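Local coordinates for protein sorbitol-6-phosphate dehydrogenase (Erwinia amylovora CFBP1430, PDB 5O3Z) that probably catalyses the reversible oxidation of sorbitol 6-phosphate to fructose 6-phosphate with a nicotinamide cofactor, as a short-chain dehydrogenase/reductase, at residues 142-147 against 185-190. Residues are numbered along the deposited sequence; the frame is centred on the assembly and turned at random.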
loop_
_atom_site.group_PDB
_atom_site.type_symbol
_atom_site.label_atom_id
_atom_site.label_comp_id
_atom_site.label_asym_id
_atom_site.label_seq_id
_atom_site.Cartn_x
_atom_site.Cartn_y
_atom_site.Cartn_z
ATOM N N GLN A 142 -9.037 -15.575 -7.050
ATOM C CA GLN A 142 -10.274 -14.799 -7.043
ATOM C C GLN A 142 -10.339 -13.680 -8.068
ATOM O O GLN A 142 -9.430 -12.861 -8.180
ATOM C CB GLN A 142 -10.438 -14.126 -5.665
ATOM C CG GLN A 142 -11.839 -13.563 -5.401
ATOM C CD GLN A 142 -11.865 -12.309 -4.465
ATOM O OE1 GLN A 142 -10.826 -11.695 -4.150
ATOM N NE2 GLN A 142 -13.091 -11.880 -4.105
ATOM N N ILE A 143 -11.442 -13.542 -8.749
ATOM C CA ILE A 143 -11.685 -12.358 -9.602
ATOM C C ILE A 143 -12.146 -11.201 -8.694
ATOM O O ILE A 143 -13.132 -11.333 -8.009
ATOM C CB ILE A 143 -12.731 -12.646 -10.662
ATOM C CG1 ILE A 143 -12.339 -13.894 -11.500
ATOM C CG2 ILE A 143 -12.916 -11.447 -11.540
ATOM C CD1 ILE A 143 -10.841 -13.947 -11.936
ATOM N N ASN A 144 -11.375 -10.101 -8.666
ATOM C CA ASN A 144 -11.629 -8.986 -7.811
ATOM C C ASN A 144 -11.623 -7.802 -8.794
ATOM O O ASN A 144 -11.838 -7.995 -10.023
ATOM C CB ASN A 144 -10.590 -9.009 -6.661
ATOM C CG ASN A 144 -11.004 -8.161 -5.441
ATOM O OD1 ASN A 144 -11.338 -6.972 -5.554
ATOM N ND2 ASN A 144 -10.951 -8.776 -4.297
ATOM N N SER A 145 -11.321 -6.613 -8.303
ATOM C CA SER A 145 -11.674 -5.388 -8.941
ATOM C C SER A 145 -10.679 -4.346 -8.446
ATOM O O SER A 145 -10.166 -4.458 -7.326
ATOM C CB SER A 145 -13.065 -4.966 -8.536
ATOM O OG SER A 145 -13.439 -3.666 -9.041
ATOM N N LYS A 146 -10.476 -3.305 -9.224
ATOM C CA LYS A 146 -9.770 -2.143 -8.679
ATOM C C LYS A 146 -10.528 -1.515 -7.482
ATOM O O LYS A 146 -9.923 -0.917 -6.592
ATOM C CB LYS A 146 -9.496 -1.146 -9.782
ATOM C CG LYS A 146 -10.705 -0.512 -10.372
ATOM C CD LYS A 146 -10.252 0.552 -11.345
ATOM C CE LYS A 146 -11.328 0.972 -12.310
ATOM N NZ LYS A 146 -12.162 2.027 -11.674
ATOM N N SER A 147 -11.830 -1.741 -7.405
ATOM C CA SER A 147 -12.617 -1.356 -6.275
ATOM C C SER A 147 -12.252 -2.105 -5.006
ATOM O O SER A 147 -12.707 -1.686 -3.969
ATOM C CB SER A 147 -14.124 -1.454 -6.594
ATOM O OG SER A 147 -14.466 -0.629 -7.688
ATOM N N SER A 185 -5.672 -12.627 -5.582
ATOM C CA SER A 185 -6.816 -11.899 -6.029
ATOM C C SER A 185 -6.369 -11.071 -7.223
ATOM O O SER A 185 -5.282 -10.411 -7.198
ATOM C CB SER A 185 -7.359 -11.028 -4.885
ATOM O OG SER A 185 -8.100 -11.797 -3.934
ATOM N N LEU A 186 -7.176 -11.083 -8.275
ATOM C CA LEU A 186 -6.866 -10.340 -9.481
ATOM C C LEU A 186 -7.657 -9.102 -9.518
ATOM O O LEU A 186 -8.877 -9.163 -9.550
ATOM C CB LEU A 186 -7.171 -11.163 -10.769
ATOM C CG LEU A 186 -6.474 -12.487 -11.000
ATOM C CD1 LEU A 186 -6.646 -12.955 -12.466
ATOM C CD2 LEU A 186 -4.986 -12.401 -10.595
ATOM N N MET A 187 -6.991 -7.938 -9.500
ATOM C CA MET A 187 -7.691 -6.715 -9.389
ATOM C C MET A 187 -7.963 -6.141 -10.746
ATOM O O MET A 187 -7.191 -5.375 -11.305
ATOM C CB MET A 187 -6.942 -5.753 -8.408
ATOM C CG MET A 187 -6.191 -6.471 -7.289
ATOM S SD MET A 187 -7.264 -7.409 -6.162
ATOM C CE MET A 187 -8.150 -6.075 -5.308
ATOM N N LEU A 188 -9.103 -6.455 -11.316
ATOM C CA LEU A 188 -9.387 -6.028 -12.694
ATOM C C LEU A 188 -9.758 -4.609 -12.827
ATOM O O LEU A 188 -10.436 -4.042 -11.969
ATOM C CB LEU A 188 -10.543 -6.855 -13.281
ATOM C CG LEU A 188 -10.313 -8.375 -13.202
ATOM C CD1 LEU A 188 -11.415 -9.071 -13.949
ATOM C CD2 LEU A 188 -8.953 -8.900 -13.625
ATOM N N GLY A 189 -9.366 -3.978 -13.946
ATOM C CA GLY A 189 -9.939 -2.707 -14.320
ATOM C C GLY A 189 -11.314 -2.970 -14.928
ATOM O O GLY A 189 -11.868 -4.052 -14.755
ATOM N N ASN A 190 -11.816 -2.011 -15.676
ATOM C CA ASN A 190 -13.167 -2.021 -16.191
ATOM C C ASN A 190 -13.229 -2.827 -17.489
ATOM O O ASN A 190 -12.413 -2.610 -18.392
ATOM C CB ASN A 190 -13.632 -0.595 -16.501
ATOM C CG ASN A 190 -13.726 0.299 -15.271
ATOM O OD1 ASN A 190 -14.444 -0.016 -14.312
ATOM N ND2 ASN A 190 -13.112 1.495 -15.353
HETATM O O HOH W 1 -12.626 4.036 -13.177
#
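Ser185 OG donates to Gln142 OE1 at 2.7 Å, approaching in the plane of the amide carbonyl. The same oxygen accepts Asn144 ND2 from above that plane, 40° out of it, so two donors grip one buried acceptor. Gln142 presents it with CG anti to the backbone N (chi1 -166°) and the chain extended beyond. Ser185 OG also pairs with Thr169, and Asn144 ND2 with Lys162 O, both on helix 156-176. Asn144 OD1 takes Ser145 N through a lone pair at 2.8 Å, fixing the rotation of the amide. Met187 lies alongside Asn144, pointing the same way; bends at chi2 and chi3 bring its CE to 3.3 Å from both Asn144 OD1 and Ser145 O, while Val166 of the helix touches both side chains. On the other sheet face, Ile143, Leu186 and Leu188 meet through hydrocarbon: Ile143 CG2 lies 3.7 Å from Leu188 CD1, and Leu186 and Leu188 reach on to helix 231-242. Between the two faces, Leu186 N bonds almost straight to Gln142 O, and Leu186 O receives Asn144 N at 2.8 Å. Further on, Lys146 N bonds to Leu188 O, and Lys146 NZ shares a water with Asn190 ND2, weakly on the asparagine side. These parallel neighbours belong to a beta-alpha-beta unit of the Rossmann fold; polar bonds tie one face to its connecting helix, whereas leucines of the other pack against helix 231-242.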